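Local coordinates for protein glycerate dehydrogenase/glyoxylate reductase (Thermus thermophilus, PDB 2CUK) that probably reduces glyoxylate and hydroxypyruvate with a nicotinamide cofactor, as a member of the D-isomer specific 2-hydroxyacid dehydrogenase family, at residues Leu66-Val76 and Gly88-Leu98; Ala114-Tyr123 and Glu135-Gln143. All blocks are in the same frame, centred on the assembly; numbering follows the deposited sequence.

Contact 1 (Leu66-Val76 and Gly88-Leu98); sequences LKVIACYSVGV and GIRVTHTPGVL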
loop_
_atom_site.group_PDB
_atom_site.type_symbol
_atom_site.label_atom_id
_atom_site.label_comp_id
_atom_site.label_asym_id
_atom_site.label_seq_id
_atom_site.Cartn_x
_atom_site.Cartn_y
_atom_site.Cartn_z
ATOM N N LEU A 66 32.288 -3.979 30.019
ATOM C CA LEU A 66 31.089 -4.256 29.232
ATOM C C LEU A 66 30.935 -5.768 29.085
ATOM O O LEU A 66 31.877 -6.451 28.689
ATOM C CB LEU A 66 31.207 -3.604 27.850
ATOM C CG LEU A 66 29.999 -3.687 26.910
ATOM C CD1 LEU A 66 28.820 -2.947 27.518
ATOM C CD2 LEU A 66 30.358 -3.087 25.565
ATOM N N LYS A 67 29.751 -6.286 29.403
ATOM C CA LYS A 67 29.498 -7.722 29.320
ATOM C C LYS A 67 28.672 -8.147 28.111
ATOM O O LYS A 67 28.846 -9.247 27.587
ATOM C CB LYS A 67 28.787 -8.210 30.587
ATOM C CG LYS A 67 29.550 -7.958 31.879
ATOM C CD LYS A 67 28.811 -8.506 33.096
ATOM C CE LYS A 67 28.909 -10.027 33.196
ATOM N NZ LYS A 67 28.254 -10.738 32.064
ATOM N N VAL A 68 27.772 -7.280 27.662
ATOM C CA VAL A 68 26.922 -7.631 26.537
ATOM C C VAL A 68 26.490 -6.460 25.676
ATOM O O VAL A 68 26.222 -5.363 26.169
ATOM C CB VAL A 68 25.648 -8.353 27.028
ATOM C CG1 VAL A 68 24.899 -7.460 28.008
ATOM C CG2 VAL A 68 24.751 -8.710 25.849
ATOM N N ILE A 69 26.434 -6.716 24.378
ATOM C CA ILE A 69 25.984 -5.733 23.409
ATOM C C ILE A 69 24.720 -6.345 22.809
ATOM O O ILE A 69 24.794 -7.203 21.926
ATOM C CB ILE A 69 27.026 -5.510 22.289
ATOM C CG1 ILE A 69 28.323 -4.952 22.883
ATOM C CG2 ILE A 69 26.469 -4.545 21.247
ATOM C CD1 ILE A 69 29.426 -4.769 21.861
ATOM N N ALA A 70 23.565 -5.934 23.323
ATOM C CA ALA A 70 22.287 -6.439 22.836
ATOM C C ALA A 70 21.770 -5.483 21.772
ATOM O O ALA A 70 21.137 -4.467 22.076
ATOM C CB ALA A 70 21.287 -6.549 23.985
ATOM N N CYS A 71 22.049 -5.818 20.519
ATOM C CA CYS A 71 21.646 -4.997 19.386
ATOM C C CYS A 71 20.149 -4.852 19.189
ATOM O O CYS A 71 19.402 -5.825 19.251
ATOM C CB CYS A 71 22.254 -5.549 18.096
ATOM S SG CYS A 71 24.046 -5.473 18.056
ATOM N N TYR A 72 19.727 -3.617 18.940
ATOM C CA TYR A 72 18.332 -3.315 18.680
ATOM C C TYR A 72 18.228 -3.353 17.156
ATOM O O TYR A 72 18.040 -2.323 16.509
ATOM C CB TYR A 72 17.978 -1.916 19.209
ATOM C CG TYR A 72 16.512 -1.551 19.071
ATOM C CD1 TYR A 72 15.538 -2.191 19.837
ATOM C CD2 TYR A 72 16.099 -0.586 18.152
ATOM C CE1 TYR A 72 14.182 -1.880 19.691
ATOM C CE2 TYR A 72 14.744 -0.270 17.990
ATOM C CZ TYR A 72 13.794 -0.919 18.760
ATOM O OH TYR A 72 12.459 -0.619 18.591
ATOM N N SER A 73 18.385 -4.551 16.596
ATOM C CA SER A 73 18.331 -4.771 15.154
ATOM C C SER A 73 18.672 -6.227 14.842
ATOM O O SER A 73 19.163 -6.952 15.710
ATOM C CB SER A 73 19.332 -3.861 14.437
ATOM O OG SER A 73 20.658 -4.087 14.896
ATOM N N VAL A 74 18.398 -6.655 13.611
ATOM C CA VAL A 74 18.710 -8.015 13.189
ATOM C C VAL A 74 20.130 -8.024 12.623
ATOM O O VAL A 74 20.900 -8.955 12.860
ATOM C CB VAL A 74 17.713 -8.535 12.112
ATOM C CG1 VAL A 74 17.672 -7.589 10.921
ATOM C CG2 VAL A 74 18.124 -9.932 11.661
ATOM N N GLY A 75 20.474 -6.971 11.887
ATOM C CA GLY A 75 21.807 -6.872 11.322
ATOM C C GLY A 75 22.798 -6.428 12.381
ATOM O O GLY A 75 22.417 -5.765 13.349
ATOM N N VAL A 76 24.068 -6.787 12.207
ATOM C CA VAL A 76 25.107 -6.419 13.165
ATOM C C VAL A 76 26.412 -5.973 12.497
ATOM O O VAL A 76 27.486 -6.067 13.096
ATOM C CB VAL A 76 25.424 -7.598 14.107
ATOM C CG1 VAL A 76 24.204 -7.931 14.952
ATOM C CG2 VAL A 76 25.850 -8.812 13.292
ATOM N N GLY A 88 35.730 -10.958 25.342
ATOM C CA GLY A 88 34.769 -11.703 26.136
ATOM C C GLY A 88 33.425 -11.015 26.294
ATOM O O GLY A 88 32.746 -11.193 27.302
ATOM N N ILE A 89 33.038 -10.227 25.300
ATOM C CA ILE A 89 31.759 -9.530 25.341
ATOM C C ILE A 89 30.759 -10.301 24.490
ATOM O O ILE A 89 31.077 -10.711 23.371
ATOM C CB ILE A 89 31.889 -8.100 24.780
ATOM C CG1 ILE A 89 32.929 -7.319 25.588
ATOM C CG2 ILE A 89 30.535 -7.400 24.821
ATOM C CD1 ILE A 89 33.257 -5.944 25.021
ATOM N N ARG A 90 29.558 -10.514 25.016
ATOM C CA ARG A 90 28.540 -11.233 24.256
ATOM C C ARG A 90 27.825 -10.261 23.326
ATOM O O ARG A 90 27.667 -9.085 23.648
ATOM C CB ARG A 90 27.514 -11.889 25.190
ATOM C CG ARG A 90 28.095 -12.904 26.167
ATOM C CD ARG A 90 28.956 -13.943 25.460
ATOM N NE ARG A 90 28.203 -14.757 24.510
ATOM C CZ ARG A 90 27.307 -15.677 24.849
ATOM N NH1 ARG A 90 27.036 -15.911 26.126
ATOM N NH2 ARG A 90 26.691 -16.378 23.907
ATOM N N VAL A 91 27.405 -10.750 22.165
ATOM C CA VAL A 91 26.691 -9.910 21.213
ATOM C C VAL A 91 25.439 -10.638 20.758
ATOM O O VAL A 91 25.498 -11.799 20.341
ATOM C CB VAL A 91 27.566 -9.563 19.978
ATOM C CG1 VAL A 91 26.770 -8.716 18.994
ATOM C CG2 VAL A 91 28.811 -8.806 20.421
ATOM N N THR A 92 24.302 -9.957 20.858
ATOM C CA THR A 92 23.025 -10.534 20.457
ATOM C C THR A 92 22.285 -9.592 19.518
ATOM O O THR A 92 22.668 -8.432 19.358
ATOM C CB THR A 92 22.120 -10.802 21.682
ATOM O OG1 THR A 92 21.829 -9.563 22.344
ATOM C CG2 THR A 92 22.810 -11.744 22.658
ATOM N N HIS A 93 21.225 -10.100 18.896
ATOM C CA HIS A 93 20.419 -9.296 17.989
ATOM C C HIS A 93 18.950 -9.685 18.122
ATOM O O HIS A 93 18.589 -10.458 19.005
ATOM C CB HIS A 93 20.894 -9.462 16.537
ATOM C CG HIS A 93 20.766 -10.855 16.003
ATOM N ND1 HIS A 93 20.582 -11.119 14.663
ATOM C CD2 HIS A 93 20.819 -12.059 16.620
ATOM C CE1 HIS A 93 20.524 -12.426 14.477
ATOM N NE2 HIS A 93 20.666 -13.019 15.649
ATOM N N THR A 94 18.105 -9.156 17.245
ATOM C CA THR A 94 16.674 -9.443 17.308
ATOM C C THR A 94 16.130 -10.075 16.022
ATOM O O THR A 94 15.366 -9.448 15.292
ATOM C CB THR A 94 15.885 -8.148 17.599
ATOM O OG1 THR A 94 16.036 -7.235 16.500
ATOM C CG2 THR A 94 16.405 -7.484 18.873
ATOM N N PRO A 95 16.511 -11.332 15.739
ATOM C CA PRO A 95 16.056 -12.037 14.535
ATOM C C PRO A 95 14.586 -12.453 14.574
ATOM O O PRO A 95 14.038 -12.727 15.645
ATOM C CB PRO A 95 16.988 -13.240 14.479
ATOM C CG PRO A 95 17.174 -13.560 15.935
ATOM C CD PRO A 95 17.407 -12.188 16.538
ATOM N N GLY A 96 13.962 -12.489 13.395
ATOM C CA GLY A 96 12.569 -12.886 13.274
ATOM C C GLY A 96 11.521 -11.798 13.459
ATOM O O GLY A 96 10.569 -11.695 12.683
ATOM N N VAL A 97 11.708 -10.984 14.488
ATOM C CA VAL A 97 10.791 -9.909 14.857
ATOM C C VAL A 97 10.301 -8.912 13.800
ATOM O O VAL A 97 9.128 -8.528 13.810
ATOM C CB VAL A 97 11.393 -9.109 16.034
ATOM C CG1 VAL A 97 10.477 -7.960 16.421
ATOM C CG2 VAL A 97 11.618 -10.045 17.223
ATOM N N LEU A 98 11.172 -8.485 12.893
ATOM C CA LEU A 98 10.764 -7.496 11.895
ATOM C C LEU A 98 10.442 -8.033 10.503
ATOM O O LEU A 98 10.298 -7.256 9.557
ATOM C CB LEU A 98 11.842 -6.409 11.786
ATOM C CG LEU A 98 13.288 -6.855 11.532
ATOM C CD1 LEU A 98 13.416 -7.491 10.164
ATOM C CD2 LEU A 98 14.213 -5.647 11.634
HETATM O O HOH W 1 30.398 -11.191 28.483
HETATM O O HOH W 2 19.618 -8.341 21.015
#
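Ile69 and Ile89 pack together on the helix 81-85 side of a right-handed beta-alpha-beta unit, strand 68-70, helix 81-85, strand 90-92, at one edge of a parallel five-stranded sheet. The axes of the two short strands approach to 4.6 Å, and a regular ladder that includes Ile69 N to Arg90 O and Thr92 N to Ile69 O joins them. On the tight face CG2 of Ile89, set beside its own carbonyl carbon and anti to the backbone N (CG1 at chi1 -58°), lies 3.8 Å from Ile69 CG1, while the side chains of Ile89 and Leu66 cross at about a right angle, meeting through CD1 and CD2. Val91 continues this apolar layer against Ile69 CB. The other face is more polar: Thr92 OG1 sits 3.5 Å from Ala70 CB and shares a hydrogen bond with a water that donates to Cys71 O, and Arg90 bends away to a salt bridge with Glu305. At the wetter strand starts a second water donates to both Lys67 O and Gly88 O. Beyond the strands, Pro95 CD lies over the centre of one His93 face. An alanine in place of His93 would probably leave Val74 O without its imidazole donor and the segment after Ser73 less firmly tied. That donor, His93 ND1, meets Val74 O at 2.8 Å, in the carbonyl plane on a lone pair.

Contact 2 (Ala114-Tyr123 and Glu135-Gln143); sequences ARRVVEGAAY and ELLLGLDLQ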
loop_
_atom_site.group_PDB
_atom_site.type_symbol
_atom_site.label_atom_id
_atom_site.label_comp_id
_atom_site.label_asym_id
_atom_site.label_seq_id
_atom_site.Cartn_x
_atom_site.Cartn_y
_atom_site.Cartn_z
ATOM N N ALA A 114 3.060 0.667 -8.512
ATOM C CA ALA A 114 2.236 0.042 -9.536
ATOM C C ALA A 114 0.941 0.823 -9.793
ATOM O O ALA A 114 0.500 1.000 -10.921
ATOM C CB ALA A 114 1.906 -1.379 -9.081
ATOM N N ARG A 115 0.307 1.272 -8.692
ATOM C CA ARG A 115 -0.988 1.934 -8.855
ATOM C C ARG A 115 -0.920 3.442 -8.568
ATOM O O ARG A 115 -1.927 4.110 -8.372
ATOM C CB ARG A 115 -1.986 1.269 -7.906
ATOM C CG ARG A 115 -2.175 -0.217 -8.210
ATOM C CD ARG A 115 -2.884 -0.445 -9.551
ATOM N NE ARG A 115 -3.985 0.510 -9.719
ATOM C CZ ARG A 115 -5.219 0.093 -9.379
ATOM N NH1 ARG A 115 -5.402 -1.129 -8.911
ATOM N NH2 ARG A 115 -6.257 0.924 -9.514
ATOM N N ARG A 116 0.321 3.965 -8.533
ATOM C CA ARG A 116 0.510 5.413 -8.436
ATOM C C ARG A 116 -0.291 6.032 -7.291
ATOM O O ARG A 116 -0.936 7.063 -7.433
ATOM C CB ARG A 116 0.080 6.034 -9.763
ATOM C CG ARG A 116 0.763 5.373 -10.960
ATOM C CD ARG A 116 0.159 5.830 -12.290
ATOM N NE ARG A 116 0.565 7.205 -12.583
ATOM C CZ ARG A 116 0.211 7.711 -13.776
ATOM N NH1 ARG A 116 -0.477 6.976 -14.632
ATOM N NH2 ARG A 116 0.531 8.973 -14.077
ATOM N N VAL A 117 -0.212 5.417 -6.116
ATOM C CA VAL A 117 -0.907 5.917 -4.941
ATOM C C VAL A 117 -0.325 7.232 -4.406
ATOM O O VAL A 117 -1.063 8.178 -4.140
ATOM C CB VAL A 117 -0.908 4.850 -3.827
ATOM C CG1 VAL A 117 -1.575 5.396 -2.573
ATOM C CG2 VAL A 117 -1.644 3.606 -4.318
ATOM N N VAL A 118 0.990 7.299 -4.241
ATOM C CA VAL A 118 1.603 8.526 -3.738
ATOM C C VAL A 118 1.331 9.652 -4.727
ATOM O O VAL A 118 0.941 10.757 -4.342
ATOM C CB VAL A 118 3.118 8.358 -3.545
ATOM C CG1 VAL A 118 3.748 9.693 -3.158
ATOM C CG2 VAL A 118 3.383 7.320 -2.471
ATOM N N GLU A 119 1.520 9.356 -6.009
ATOM C CA GLU A 119 1.279 10.324 -7.072
ATOM C C GLU A 119 -0.180 10.783 -7.040
ATOM O O GLU A 119 -0.471 11.974 -7.137
ATOM C CB GLU A 119 1.583 9.686 -8.431
ATOM C CG GLU A 119 1.606 10.666 -9.587
ATOM C CD GLU A 119 1.759 9.979 -10.940
ATOM O OE1 GLU A 119 2.297 8.851 -10.988
ATOM O OE2 GLU A 119 1.346 10.577 -11.955
ATOM N N GLY A 120 -1.093 9.826 -6.911
ATOM C CA GLY A 120 -2.511 10.145 -6.864
ATOM C C GLY A 120 -2.890 11.017 -5.679
ATOM O O GLY A 120 -3.729 11.919 -5.802
ATOM N N ALA A 121 -2.278 10.747 -4.526
ATOM C CA ALA A 121 -2.550 11.521 -3.319
ATOM C C ALA A 121 -2.125 12.972 -3.525
ATOM O O ALA A 121 -2.804 13.894 -3.075
ATOM C CB ALA A 121 -1.812 10.924 -2.127
ATOM N N ALA A 122 -1.006 13.173 -4.214
ATOM C CA ALA A 122 -0.515 14.520 -4.479
ATOM C C ALA A 122 -1.461 15.227 -5.447
ATOM O O ALA A 122 -1.761 16.412 -5.291
ATOM C CB ALA A 122 0.887 14.461 -5.072
ATOM N N TYR A 123 -1.929 14.476 -6.440
ATOM C CA TYR A 123 -2.845 14.979 -7.463
ATOM C C TYR A 123 -4.097 15.576 -6.817
ATOM O O TYR A 123 -4.556 16.653 -7.202
ATOM C CB TYR A 123 -3.215 13.826 -8.400
ATOM C CG TYR A 123 -4.140 14.154 -9.555
ATOM C CD1 TYR A 123 -3.634 14.549 -10.794
ATOM C CD2 TYR A 123 -5.521 13.997 -9.427
ATOM C CE1 TYR A 123 -4.489 14.770 -11.891
ATOM C CE2 TYR A 123 -6.380 14.214 -10.509
ATOM C CZ TYR A 123 -5.859 14.597 -11.736
ATOM O OH TYR A 123 -6.709 14.791 -12.803
ATOM N N GLU A 135 -9.196 7.356 -18.199
ATOM C CA GLU A 135 -7.756 7.289 -18.424
ATOM C C GLU A 135 -6.915 8.005 -17.364
ATOM O O GLU A 135 -5.721 8.237 -17.560
ATOM C CB GLU A 135 -7.441 7.847 -19.816
ATOM C CG GLU A 135 -8.218 7.150 -20.938
ATOM C CD GLU A 135 -8.040 7.822 -22.294
ATOM O OE1 GLU A 135 -8.381 9.019 -22.426
ATOM O OE2 GLU A 135 -7.565 7.149 -23.234
ATOM N N LEU A 136 -7.530 8.334 -16.233
ATOM C CA LEU A 136 -6.823 9.022 -15.157
ATOM C C LEU A 136 -6.003 8.104 -14.253
ATOM O O LEU A 136 -6.532 7.152 -13.675
ATOM C CB LEU A 136 -7.813 9.804 -14.284
ATOM C CG LEU A 136 -7.217 10.436 -13.017
ATOM C CD1 LEU A 136 -6.060 11.363 -13.391
ATOM C CD2 LEU A 136 -8.301 11.203 -12.268
ATOM N N LEU A 137 -4.714 8.414 -14.135
ATOM C CA LEU A 137 -3.791 7.675 -13.282
ATOM C C LEU A 137 -3.794 6.157 -13.467
ATOM O O LEU A 137 -3.810 5.403 -12.495
ATOM C CB LEU A 137 -4.083 8.022 -11.823
ATOM C CG LEU A 137 -3.773 9.477 -11.465
ATOM C CD1 LEU A 137 -4.441 9.854 -10.154
ATOM C CD2 LEU A 137 -2.251 9.658 -11.386
ATOM N N LEU A 138 -3.764 5.713 -14.717
ATOM C CA LEU A 138 -3.758 4.284 -15.009
ATOM C C LEU A 138 -2.454 3.655 -14.541
ATOM O O LEU A 138 -1.369 4.169 -14.813
ATOM C CB LEU A 138 -3.942 4.047 -16.514
ATOM C CG LEU A 138 -5.279 4.497 -17.108
ATOM C CD1 LEU A 138 -5.280 4.269 -18.618
ATOM C CD2 LEU A 138 -6.417 3.730 -16.445
ATOM N N GLY A 139 -2.565 2.542 -13.825
ATOM C CA GLY A 139 -1.378 1.864 -13.339
ATOM C C GLY A 139 -1.270 0.464 -13.906
ATOM O O GLY A 139 -1.845 0.160 -14.952
ATOM N N LEU A 140 -0.537 -0.397 -13.211
ATOM C CA LEU A 140 -0.362 -1.771 -13.656
ATOM C C LEU A 140 -1.193 -2.754 -12.849
ATOM O O LEU A 140 -1.101 -2.783 -11.622
ATOM C CB LEU A 140 1.103 -2.192 -13.529
ATOM C CG LEU A 140 2.187 -1.417 -14.270
ATOM C CD1 LEU A 140 3.534 -2.069 -13.979
ATOM C CD2 LEU A 140 1.903 -1.414 -15.761
ATOM N N ASP A 141 -2.008 -3.551 -13.535
ATOM C CA ASP A 141 -2.791 -4.581 -12.865
ATOM C C ASP A 141 -1.740 -5.634 -12.516
ATOM O O ASP A 141 -0.917 -5.988 -13.361
ATOM C CB ASP A 141 -3.828 -5.178 -13.820
ATOM C CG ASP A 141 -5.002 -4.252 -14.060
ATOM O OD1 ASP A 141 -5.805 -4.055 -13.126
ATOM O OD2 ASP A 141 -5.122 -3.714 -15.177
ATOM N N LEU A 142 -1.761 -6.134 -11.286
ATOM C CA LEU A 142 -0.773 -7.116 -10.846
ATOM C C LEU A 142 -1.063 -8.563 -11.223
ATOM O O LEU A 142 -0.152 -9.383 -11.290
ATOM C CB LEU A 142 -0.599 -7.024 -9.327
ATOM C CG LEU A 142 -0.118 -5.674 -8.790
ATOM C CD1 LEU A 142 -0.029 -5.732 -7.264
ATOM C CD2 LEU A 142 1.232 -5.337 -9.395
ATOM N N GLN A 143 -2.329 -8.875 -11.465
ATOM C CA GLN A 143 -2.733 -10.233 -11.803
ATOM C C GLN A 143 -1.987 -10.823 -13.001
ATOM O O GLN A 143 -2.007 -10.268 -14.098
ATOM C CB GLN A 143 -4.242 -10.270 -12.045
ATOM C CG GLN A 143 -5.072 -9.942 -10.794
ATOM C CD GLN A 143 -4.727 -8.588 -10.182
ATOM O OE1 GLN A 143 -4.836 -7.551 -10.836
ATOM N NE2 GLN A 143 -4.311 -8.596 -8.918
HETATM O O HOH W 3 -3.830 3.260 -10.455
HETATM O O HOH W 4 -3.887 -3.737 -9.903
HETATM O O HOH W 5 -2.934 7.462 -16.867
#
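Leu137 fills the middle of this contact, its CD1 3.8 Å from Gly120 CA at a point where helix 117-125 has no side chain, and 4.3 Å from Tyr123 CD2. Next to it the side chains of Leu136 and Tyr123 approach from opposite directions, Leu136 CD1 lying 3.6 Å from Tyr123 CZ. The other branch of Leu137, CD2, lies 3.7 Å above the guanidinium plane of Arg116, offset toward the rim, so a leucine bridges ring and cation. Arg116 is used at its edges as well: NE and NH2 grip Glu119 side-on, one nitrogen to each carboxylate oxygen, and NH1 donates to Leu138 O at 3.0 Å, only 4° out of the guanidinium plane. These bonds fix the rotation of the group and keep it flat against Leu137. Further along, Leu140 N binds Ala114 O, and Gly139 passes so close that a side chain there would collide with that carbonyl. At the polar edge a water accepts from Arg115 NE, while the end of Arg115 reaches Ala101 and Gly279 of the second subunit. Loop 135-143, whose residues also meet the second subunit, thus packs across a helix junction in which Arg116, at positive phi, is the C-prime residue of the Schellman motif closing helix 99-114 and the N-cap position of helix 117-125.

In the fold
Contact 1 closes before contact 2 opens, and the two lie on opposite sides of the chain's centre, their centres 40 Å apart and their nearest atoms about 20 Å apart. Contact 1 belongs to the five-stranded parallel sheet, where strand 90-92 is outermost within the chain; contact 2 lies beside the six-stranded sheet of the NAD-binding, Rossmann-type domain, just ahead of its first strand, 146-150. Helix 99-114 spans the interval: it begins directly after Leu98 of contact 1 and ends at Ala114 of contact 2, linking the two domains, consistent with a family whose active site lies between them. Both contacts touch the second subunit, contact 1 through Tyr72 and contact 2 far more extensively.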